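Local coordinates for protein polyguluronate lyase (PDB 1UAI) that probably cleaves the poly-alpha-L-guluronate blocks of alginate as a lyase with a jelly-roll beta-sandwich fold, at residues G26-I31 with N61-S66; W88-G93 with I181-S186; V98-F103 with L216-V221; R129-S134 with D142-L147. All coordinates share one frame; numbering follows the deposited sequence.

Contact 1: residues G26-I31 with N61-S66; sequences GKPSEI and NGVTTS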
# COMPACT_ATOMS: atom_id res chain seq x y z
N GLY A 26 14.01 -15.00 -1.75
CA GLY A 26 12.63 -15.36 -1.48
C GLY A 26 12.10 -15.04 -0.09
O GLY A 26 11.06 -15.57 0.30
N LYS A 27 12.78 -14.18 0.65
CA LYS A 27 12.34 -13.82 1.99
C LYS A 27 12.40 -12.32 2.22
O LYS A 27 13.38 -11.80 2.75
CB LYS A 27 13.20 -14.54 3.03
CG LYS A 27 12.76 -14.33 4.48
CD LYS A 27 13.74 -14.98 5.45
CE LYS A 27 13.31 -14.81 6.90
NZ LYS A 27 12.05 -15.53 7.21
N PRO A 28 11.35 -11.58 1.80
CA PRO A 28 11.34 -10.13 1.99
C PRO A 28 11.49 -9.77 3.46
O PRO A 28 10.80 -10.32 4.32
CB PRO A 28 9.97 -9.72 1.44
CG PRO A 28 9.72 -10.74 0.37
CD PRO A 28 10.17 -12.02 1.04
N SER A 29 12.40 -8.85 3.76
CA SER A 29 12.62 -8.44 5.14
C SER A 29 11.43 -7.65 5.68
O SER A 29 10.80 -6.88 4.95
CB SER A 29 13.86 -7.56 5.26
OG SER A 29 15.03 -8.28 4.90
N GLU A 30 11.13 -7.86 6.95
CA GLU A 30 10.05 -7.13 7.61
C GLU A 30 10.59 -6.53 8.90
O GLU A 30 11.44 -7.13 9.56
CB GLU A 30 8.87 -8.05 7.95
CG GLU A 30 8.20 -8.69 6.76
CD GLU A 30 6.79 -9.16 7.08
OE1 GLU A 30 6.55 -9.64 8.21
OE2 GLU A 30 5.91 -9.06 6.19
N ILE A 31 10.12 -5.34 9.23
CA ILE A 31 10.54 -4.67 10.46
C ILE A 31 9.28 -4.34 11.24
O ILE A 31 8.35 -3.71 10.72
CB ILE A 31 11.32 -3.37 10.18
CG1 ILE A 31 12.61 -3.68 9.42
CG2 ILE A 31 11.66 -2.69 11.51
CD1 ILE A 31 13.59 -4.56 10.17
N ASN A 61 13.12 -5.91 -9.71
CA ASN A 61 14.03 -6.99 -9.34
C ASN A 61 14.04 -7.19 -7.83
O ASN A 61 14.90 -7.89 -7.29
CB ASN A 61 15.45 -6.67 -9.83
CG ASN A 61 16.06 -5.49 -9.11
OD1 ASN A 61 15.35 -4.67 -8.53
ND2 ASN A 61 17.38 -5.39 -9.15
N GLY A 62 13.07 -6.59 -7.15
CA GLY A 62 12.99 -6.70 -5.71
C GLY A 62 12.74 -8.11 -5.21
O GLY A 62 12.24 -8.97 -5.93
N VAL A 63 13.09 -8.34 -3.95
CA VAL A 63 12.90 -9.63 -3.32
C VAL A 63 11.41 -9.88 -3.14
O VAL A 63 10.66 -8.98 -2.74
CB VAL A 63 13.60 -9.68 -1.94
CG1 VAL A 63 13.32 -11.01 -1.25
CG2 VAL A 63 15.10 -9.48 -2.12
N THR A 64 10.97 -11.09 -3.46
CA THR A 64 9.57 -11.46 -3.33
C THR A 64 9.49 -12.81 -2.64
O THR A 64 10.45 -13.57 -2.62
CB THR A 64 8.89 -11.57 -4.71
OG1 THR A 64 9.49 -12.64 -5.46
CG2 THR A 64 9.03 -10.27 -5.48
N THR A 65 8.33 -13.10 -2.06
CA THR A 65 8.12 -14.36 -1.35
C THR A 65 8.45 -15.55 -2.24
O THR A 65 7.89 -15.71 -3.33
CB THR A 65 6.66 -14.48 -0.87
OG1 THR A 65 6.33 -13.35 -0.05
CG2 THR A 65 6.48 -15.76 -0.05
N SER A 66 9.37 -16.39 -1.77
CA SER A 66 9.81 -17.58 -2.48
C SER A 66 10.67 -17.27 -3.71
O SER A 66 11.49 -18.09 -4.11
CB SER A 66 8.59 -18.42 -2.91
OG SER A 66 7.86 -18.86 -1.78
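Val63 sets its CG1 opposite its own backbone N (chi1 176°), and this carries the methyl to Lys27 and Pro28. There Val63 CG1 lies 3.7 Å from Pro28 N. The contact is on the surface of the jelly-roll beta-sandwich. It joins the 26-31 segment, which leads into a strand, to the loop that follows strand 54-59.

The Pro28 ring fits against the loop backbone. Pro28 CG rests 3.7 Å from Thr64 C and equally close to Thr65 N, and CD follows the same peptide. Val63 also meets the proline, with Val63 CG1 4.0 Å from Pro28 CG. Pro28 touches Thr19 of the neighbouring strand 16-20. A backbone bond between Val63 and Pro21 is a second link from the loop to the hairpin of strands 16-20 and 27-31.

Gly26 adds the polar part. Its positive phi of 63° suits glycine. Gly26 CA packs within 3.0 Å of Thr64 O in a CA-H...O contact. Close by, Ser66 N donates to Gly26 O over 2.8 Å, the donor lying 22° off the carbonyl plane.

Contact 2: residues W88-G93 with I181-S186; sequences WSATSG and ISHTSS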
# COMPACT_ATOMS: atom_id res chain seq x y z
N TRP A 88 -10.01 -8.02 11.19
CA TRP A 88 -11.34 -7.56 11.55
C TRP A 88 -12.44 -8.01 10.61
O TRP A 88 -12.21 -8.40 9.46
CB TRP A 88 -11.37 -6.03 11.70
CG TRP A 88 -10.54 -5.28 10.70
CD1 TRP A 88 -9.24 -4.89 10.83
CD2 TRP A 88 -10.96 -4.83 9.40
NE1 TRP A 88 -8.82 -4.23 9.70
CE2 TRP A 88 -9.86 -4.18 8.80
CE3 TRP A 88 -12.17 -4.92 8.68
CZ2 TRP A 88 -9.92 -3.63 7.52
CZ3 TRP A 88 -12.23 -4.37 7.41
CH2 TRP A 88 -11.11 -3.73 6.84
N SER A 89 -13.66 -7.95 11.13
CA SER A 89 -14.87 -8.36 10.44
C SER A 89 -15.44 -7.30 9.51
O SER A 89 -15.31 -6.11 9.76
CB SER A 89 -15.93 -8.75 11.48
OG SER A 89 -17.20 -8.90 10.88
N ALA A 90 -16.09 -7.75 8.44
CA ALA A 90 -16.71 -6.84 7.50
C ALA A 90 -18.20 -6.70 7.82
O ALA A 90 -18.88 -5.81 7.29
CB ALA A 90 -16.53 -7.35 6.07
N THR A 91 -18.71 -7.57 8.70
CA THR A 91 -20.12 -7.56 9.08
C THR A 91 -20.40 -7.08 10.50
O THR A 91 -21.55 -6.99 10.92
CB THR A 91 -20.74 -8.97 8.92
OG1 THR A 91 -20.00 -9.90 9.72
CG2 THR A 91 -20.70 -9.41 7.47
N SER A 92 -19.34 -6.79 11.24
CA SER A 92 -19.45 -6.30 12.61
C SER A 92 -18.50 -5.13 12.76
O SER A 92 -17.33 -5.24 12.41
CB SER A 92 -19.07 -7.40 13.60
OG SER A 92 -18.88 -6.89 14.91
N GLY A 93 -19.00 -4.01 13.27
CA GLY A 93 -18.17 -2.84 13.47
C GLY A 93 -18.00 -1.96 12.25
O GLY A 93 -18.53 -2.26 11.17
N ILE A 181 -18.63 -2.22 -2.60
CA ILE A 181 -18.40 -3.63 -2.85
C ILE A 181 -18.93 -4.51 -1.73
O ILE A 181 -18.67 -4.27 -0.56
CB ILE A 181 -16.88 -3.89 -3.01
CG1 ILE A 181 -16.36 -3.11 -4.22
CG2 ILE A 181 -16.60 -5.38 -3.15
CD1 ILE A 181 -14.85 -3.10 -4.35
N SER A 182 -19.70 -5.54 -2.11
CA SER A 182 -20.24 -6.47 -1.13
C SER A 182 -19.10 -7.36 -0.66
O SER A 182 -18.37 -7.93 -1.47
CB SER A 182 -21.35 -7.32 -1.76
OG SER A 182 -22.45 -6.52 -2.14
N HIS A 183 -18.95 -7.47 0.66
CA HIS A 183 -17.88 -8.26 1.24
C HIS A 183 -18.30 -8.65 2.66
O HIS A 183 -18.54 -7.79 3.49
CB HIS A 183 -16.59 -7.44 1.28
CG HIS A 183 -15.39 -8.19 1.76
ND1 HIS A 183 -14.87 -9.27 1.08
CD2 HIS A 183 -14.60 -8.01 2.85
CE1 HIS A 183 -13.81 -9.72 1.73
NE2 HIS A 183 -13.63 -8.98 2.80
N THR A 184 -18.39 -9.95 2.92
CA THR A 184 -18.83 -10.43 4.23
C THR A 184 -17.84 -11.28 5.01
O THR A 184 -18.12 -11.69 6.13
CB THR A 184 -20.14 -11.23 4.10
OG1 THR A 184 -19.93 -12.35 3.23
CG2 THR A 184 -21.24 -10.35 3.53
N SER A 185 -16.68 -11.56 4.42
CA SER A 185 -15.69 -12.38 5.11
C SER A 185 -14.99 -11.57 6.20
O SER A 185 -14.98 -10.34 6.16
CB SER A 185 -14.66 -12.92 4.13
OG SER A 185 -13.88 -11.88 3.58
N SER A 186 -14.41 -12.27 7.17
CA SER A 186 -13.67 -11.63 8.24
C SER A 186 -12.19 -11.80 7.92
O SER A 186 -11.84 -12.18 6.81
CB SER A 186 -14.01 -12.28 9.59
OG SER A 186 -15.36 -12.05 9.94
O HOH W 1 -17.34 -10.50 8.54
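Ala90 CB meets two backbone carbonyls of the opposing loop, 3.3 Å from His183 O and 3.4 Å from Ser185 O. This is a loop-to-loop contact of the jelly-roll beta-sandwich, at one end of edge strand 176-182. The 88-93 loop leads into strand 95-105, and residues 183-186 follow the edge strand. The same methyl meets the His183 ring obliquely at CD2. Ser185 N lies over the centre of that ring, 4.2 Å above its plane. Next to it, Thr91 CG2 touches Thr184 CB at 3.9 Å. Further along, Ser186 OG comes up to Ser89 CB.

No direct hydrogen bond joins the two segments. A water bridges them instead. It accepts from Ala90 N and donates to Thr184 O over 2.8 Å, and it is also bonded to Thr91 OG1 and Ser186 OG. Thr91 OG1 stands between its backbone N and carbonyl carbon (chi1 57°), which turns the hydroxyl to the water and leaves CG2 for Thr184.

The next shell holds these groups in place. Asn188 receives a bond from His183 NE2, and its ND2 donates to both Ser185 O and Trp88 O, so one side chain ties the two loops together. Backbone bonds to Gly167 anchor both Ala90 and His183. Trp88 turns inward and stacks on His95, and its NE1 forms a hydrogen bond with Glu77 OE1.

Contact 3: residues V98-F103 with L216-V221; sequences VFREAF and LYKLQV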
# COMPACT_ATOMS: atom_id res chain seq x y z
N VAL A 98 -8.13 6.15 6.18
CA VAL A 98 -8.05 7.37 5.40
C VAL A 98 -6.57 7.56 5.13
O VAL A 98 -5.75 7.48 6.05
CB VAL A 98 -8.56 8.60 6.18
CG1 VAL A 98 -8.36 9.86 5.35
CG2 VAL A 98 -10.03 8.42 6.53
N PHE A 99 -6.23 7.81 3.88
CA PHE A 99 -4.83 8.01 3.53
C PHE A 99 -4.69 9.06 2.45
O PHE A 99 -5.62 9.31 1.68
CB PHE A 99 -4.21 6.69 3.07
CG PHE A 99 -4.79 6.15 1.79
CD1 PHE A 99 -4.25 6.50 0.55
CD2 PHE A 99 -5.90 5.30 1.81
CE1 PHE A 99 -4.81 6.02 -0.63
CE2 PHE A 99 -6.46 4.82 0.64
CZ PHE A 99 -5.92 5.18 -0.59
N ARG A 100 -3.53 9.70 2.42
CA ARG A 100 -3.23 10.69 1.40
C ARG A 100 -1.92 10.23 0.81
O ARG A 100 -0.93 10.05 1.53
CB ARG A 100 -3.08 12.09 1.99
CG ARG A 100 -4.40 12.69 2.41
CD ARG A 100 -4.24 14.10 2.94
NE ARG A 100 -5.47 14.56 3.55
CZ ARG A 100 -5.60 15.71 4.21
NH1 ARG A 100 -4.55 16.52 4.33
NH2 ARG A 100 -6.76 16.05 4.74
N GLU A 101 -1.90 10.01 -0.50
CA GLU A 101 -0.69 9.54 -1.14
C GLU A 101 -0.61 10.02 -2.57
O GLU A 101 -1.56 10.58 -3.12
CB GLU A 101 -0.62 8.01 -1.13
CG GLU A 101 -1.68 7.33 -2.00
CD GLU A 101 -1.60 5.81 -1.98
OE1 GLU A 101 -1.05 5.26 -1.00
OE2 GLU A 101 -2.09 5.16 -2.92
N ALA A 102 0.55 9.81 -3.17
CA ALA A 102 0.78 10.15 -4.56
C ALA A 102 1.64 9.04 -5.16
O ALA A 102 2.53 8.51 -4.49
CB ALA A 102 1.51 11.49 -4.68
N PHE A 103 1.33 8.67 -6.40
CA PHE A 103 2.13 7.67 -7.11
C PHE A 103 3.20 8.54 -7.77
O PHE A 103 2.87 9.50 -8.48
CB PHE A 103 1.28 6.96 -8.16
CG PHE A 103 0.20 6.08 -7.59
CD1 PHE A 103 0.47 4.76 -7.22
CD2 PHE A 103 -1.10 6.56 -7.44
CE1 PHE A 103 -0.53 3.94 -6.70
CE2 PHE A 103 -2.11 5.75 -6.93
CZ PHE A 103 -1.82 4.44 -6.56
N LEU A 216 3.51 8.55 0.93
CA LEU A 216 2.38 8.56 1.85
C LEU A 216 2.50 9.76 2.79
O LEU A 216 3.48 9.89 3.52
CB LEU A 216 2.38 7.25 2.63
CG LEU A 216 1.16 6.86 3.46
CD1 LEU A 216 -0.09 6.85 2.59
CD2 LEU A 216 1.40 5.47 4.06
N TYR A 217 1.48 10.61 2.76
CA TYR A 217 1.45 11.84 3.54
C TYR A 217 0.56 11.83 4.77
O TYR A 217 0.79 12.58 5.72
CB TYR A 217 1.05 12.99 2.62
CG TYR A 217 2.08 13.22 1.54
CD1 TYR A 217 3.27 13.89 1.84
CD2 TYR A 217 1.91 12.71 0.25
CE1 TYR A 217 4.26 14.04 0.89
CE2 TYR A 217 2.92 12.86 -0.71
CZ TYR A 217 4.09 13.52 -0.37
OH TYR A 217 5.11 13.66 -1.28
N LYS A 218 -0.47 11.00 4.74
CA LYS A 218 -1.40 10.88 5.86
C LYS A 218 -1.84 9.43 5.90
O LYS A 218 -2.04 8.82 4.85
CB LYS A 218 -2.60 11.80 5.64
CG LYS A 218 -3.41 12.12 6.87
CD LYS A 218 -4.40 13.24 6.56
CE LYS A 218 -5.04 13.81 7.81
NZ LYS A 218 -5.90 14.98 7.47
N LEU A 219 -1.98 8.88 7.10
CA LEU A 219 -2.39 7.49 7.27
C LEU A 219 -3.13 7.37 8.59
O LEU A 219 -2.53 7.50 9.66
CB LEU A 219 -1.17 6.56 7.27
CG LEU A 219 -1.47 5.07 7.43
CD1 LEU A 219 -2.29 4.57 6.25
CD2 LEU A 219 -0.15 4.31 7.53
N GLN A 220 -4.43 7.11 8.52
CA GLN A 220 -5.26 7.02 9.71
C GLN A 220 -6.19 5.81 9.62
O GLN A 220 -6.91 5.64 8.64
CB GLN A 220 -6.11 8.29 9.85
CG GLN A 220 -5.37 9.60 9.52
CD GLN A 220 -6.27 10.83 9.55
OE1 GLN A 220 -7.41 10.80 9.09
NE2 GLN A 220 -5.75 11.93 10.08
N VAL A 221 -6.16 4.97 10.65
CA VAL A 221 -7.03 3.80 10.72
C VAL A 221 -7.82 3.85 12.01
O VAL A 221 -7.27 4.15 13.07
CB VAL A 221 -6.22 2.49 10.66
CG1 VAL A 221 -7.08 1.31 11.11
CG2 VAL A 221 -5.74 2.25 9.23
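Strands 98-103 and 216-221 run antiparallel, their axes 4.5 Å apart at closest approach, and the register slips by one residue between Arg100 and Glu101. Before the slip the ladder is regular. Val98 and Gln220 form a hydrogen-bonded pair with two 2.8 Å N-O bonds, Val98 N to Gln220 O and Gln220 N to Val98 O. At the slip, Arg100 O takes a bond from Tyr217 N at 2.8 Å and a long, weak one from Lys218 N. Both residues therefore face Arg100. The Tyr217 ring turns its edge to Ala102 CB.

On one face of the sheet Arg100 and Lys218 lie side by side and point the same way. Their extended chains touch along their length, with Lys218 CD 3.5 Å from Arg100 NE. Lys218 NZ then rises over one face of the guanidinium, near its rim, 3.1 Å from Arg100 NH2. These are like charges, and the closeness is probably eased by Glu159, which forms a salt bridge with Arg100 NE. Val98 and Gln220 are also aligned on this face, with Gln220 OE1 beside Val98 CB.

The other face carries Phe99, Glu101, Leu216 and Leu219. Leu216 CD1 reaches Glu101 CB at 3.9 Å and also nears Phe99 CB. Leu216 and Leu219 pack onto Leu75 and Ala192 of the facing sheet, while Phe99 meets Phe128 edge-to-face. The one-residue slip is a classic beta bulge, set between neighbouring strands of one sheet of the jelly-roll beta-sandwich.

Contact 4: residues R129-S134 with D142-L147; sequences RLEGTS and DTHHKL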
# COMPACT_ATOMS: atom_id res chain seq x y z
N ARG A 129 -5.27 0.90 -7.56
CA ARG A 129 -4.31 0.44 -8.55
C ARG A 129 -4.12 1.40 -9.71
O ARG A 129 -5.08 1.74 -10.41
CB ARG A 129 -4.77 -0.92 -9.08
CG ARG A 129 -3.89 -1.54 -10.15
CD ARG A 129 -4.53 -2.80 -10.73
NE ARG A 129 -3.66 -3.43 -11.72
CZ ARG A 129 -2.91 -4.50 -11.50
NH1 ARG A 129 -2.91 -5.10 -10.31
NH2 ARG A 129 -2.12 -4.97 -12.46
N LEU A 130 -2.89 1.85 -9.92
CA LEU A 130 -2.59 2.75 -11.02
C LEU A 130 -1.94 2.00 -12.17
O LEU A 130 -1.01 1.20 -11.96
CB LEU A 130 -1.65 3.88 -10.57
CG LEU A 130 -1.22 4.87 -11.67
CD1 LEU A 130 -2.44 5.64 -12.15
CD2 LEU A 130 -0.17 5.82 -11.13
N GLU A 131 -2.44 2.23 -13.38
CA GLU A 131 -1.88 1.65 -14.59
C GLU A 131 -1.70 2.83 -15.54
O GLU A 131 -2.67 3.33 -16.11
CB GLU A 131 -2.84 0.61 -15.21
CG GLU A 131 -3.20 -0.52 -14.26
CD GLU A 131 -3.87 -1.69 -14.95
OE1 GLU A 131 -4.41 -1.52 -16.06
OE2 GLU A 131 -3.87 -2.80 -14.37
N GLY A 132 -0.47 3.31 -15.68
CA GLY A 132 -0.21 4.46 -16.53
C GLY A 132 -0.81 5.69 -15.89
O GLY A 132 -0.35 6.14 -14.85
N THR A 133 -1.85 6.26 -16.52
CA THR A 133 -2.52 7.42 -15.97
C THR A 133 -3.94 7.05 -15.56
O THR A 133 -4.76 7.91 -15.23
CB THR A 133 -2.59 8.60 -16.98
OG1 THR A 133 -3.38 8.21 -18.12
CG2 THR A 133 -1.20 8.98 -17.44
N SER A 134 -4.24 5.75 -15.57
CA SER A 134 -5.56 5.27 -15.19
C SER A 134 -5.55 4.66 -13.80
O SER A 134 -4.92 3.62 -13.58
CB SER A 134 -6.08 4.25 -16.21
OG SER A 134 -6.39 4.88 -17.44
N ASP A 142 -10.59 -8.57 -10.44
CA ASP A 142 -10.93 -7.59 -11.48
C ASP A 142 -10.13 -6.31 -11.24
O ASP A 142 -10.53 -5.46 -10.44
CB ASP A 142 -12.43 -7.28 -11.47
CG ASP A 142 -12.85 -6.41 -12.64
OD1 ASP A 142 -11.97 -5.94 -13.39
OD2 ASP A 142 -14.06 -6.19 -12.80
N THR A 143 -9.02 -6.19 -11.96
CA THR A 143 -8.14 -5.03 -11.84
C THR A 143 -8.74 -3.73 -12.37
O THR A 143 -8.22 -2.65 -12.10
CB THR A 143 -6.81 -5.27 -12.60
OG1 THR A 143 -7.09 -5.50 -13.99
CG2 THR A 143 -6.07 -6.46 -12.03
N HIS A 144 -9.84 -3.84 -13.13
CA HIS A 144 -10.49 -2.66 -13.70
C HIS A 144 -11.93 -2.47 -13.23
O HIS A 144 -12.74 -1.88 -13.93
CB HIS A 144 -10.47 -2.76 -15.23
CG HIS A 144 -9.10 -2.73 -15.84
ND1 HIS A 144 -8.87 -3.03 -17.16
CD2 HIS A 144 -7.90 -2.41 -15.31
CE1 HIS A 144 -7.58 -2.91 -17.42
NE2 HIS A 144 -6.97 -2.53 -16.31
N HIS A 145 -12.24 -2.97 -12.04
CA HIS A 145 -13.58 -2.87 -11.49
C HIS A 145 -14.20 -1.48 -11.65
O HIS A 145 -15.33 -1.34 -12.14
CB HIS A 145 -13.56 -3.27 -10.01
CG HIS A 145 -14.84 -3.01 -9.29
ND1 HIS A 145 -15.99 -3.74 -9.53
CD2 HIS A 145 -15.17 -2.09 -8.35
CE1 HIS A 145 -16.97 -3.27 -8.77
NE2 HIS A 145 -16.49 -2.28 -8.04
N LYS A 146 -13.47 -0.45 -11.23
CA LYS A 146 -13.96 0.92 -11.34
C LYS A 146 -12.83 1.88 -11.68
O LYS A 146 -11.86 2.00 -10.95
CB LYS A 146 -14.62 1.36 -10.03
CG LYS A 146 -14.90 2.86 -9.93
CD LYS A 146 -15.90 3.35 -10.96
CE LYS A 146 -16.14 4.85 -10.80
NZ LYS A 146 -17.12 5.37 -11.78
N LEU A 147 -12.97 2.56 -12.82
CA LEU A 147 -11.98 3.54 -13.22
C LEU A 147 -12.29 4.82 -12.45
O LEU A 147 -13.39 5.37 -12.57
CB LEU A 147 -12.07 3.83 -14.72
CG LEU A 147 -11.18 4.97 -15.22
CD1 LEU A 147 -9.72 4.54 -15.18
CD2 LEU A 147 -11.58 5.36 -16.64
O HOH W 2 -4.77 -5.08 -15.37
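Glu131 and His144 meet at about a right angle, with the carboxylate and imidazole planes 76° apart. His144 NE2 donates to Glu131 OE1 over 2.8 Å, nearly in the plane of its own ring. The oxygen is approached from well above the carboxylate plane, 42° out of it. Glu131 is extended beyond CG, which carries its acid group across to the histidine. Strand 124-131 pairs with 134-139, which pairs with 144-149, so the contact spans neighbouring hairpins at the surface of the larger sheet.

The second oxygen, OE2, turns to its own strand. Arg129 NE holds Glu131 OE2 in a salt bridge of 2.7 Å, met on the anti side and close to the guanidinium plane. A water also donates to OE2 and is bonded to Thr143 OG1, so it spans the two segments.

Thr143 crosses Arg129 obliquely. Its CG2 lies over the centre of the guanidinium, 3.7 Å above the plane, and Thr143 CB is 3.8 Å from Arg129 NE. Thr143 OG1 lies 3.4 Å above one face of the His144 ring, toward its rim. Tyr136 stacks on the same imidazole. Asp142 OD1 accepts from His144 N at 3.0 Å, an Asx turn within the type I turn from Asp142 to His145.

Beyond the polar group, Leu147 CD1 touches Ser134 CB at 3.8 Å. Ser134 ends the type II' turn that starts at Glu131.

The carboxylate is thus gripped by arginine, histidine and water, with each oxygen engaged. Such a setting would favour a charged Glu131, and the carboxylate in turn would be expected to polarise the imidazole.

The four contacts are spread over one jelly-roll beta-sandwich. Contact 3 is the most central, its centre about 9 Å from the centre of the chain, and it joins two neighbouring strands of the seven-stranded sheet. Contacts 1 and 4 both reach the other sheet, yet their centres are 25 Å apart. Contact 4 touches contact 3 between the sheets, where Phe103 CB packs on Leu130 CD2 at 3.5 Å. It also meets contact 2, through Ile181 CG1 and His145 NE2 at 3.9 Å. Contacts 2 and 3 share a sheet without touching, their nearest atoms about 6 Å apart. Contact 1 stands alone, its nearest atoms about 12 Å from contact 3 and farther from the others.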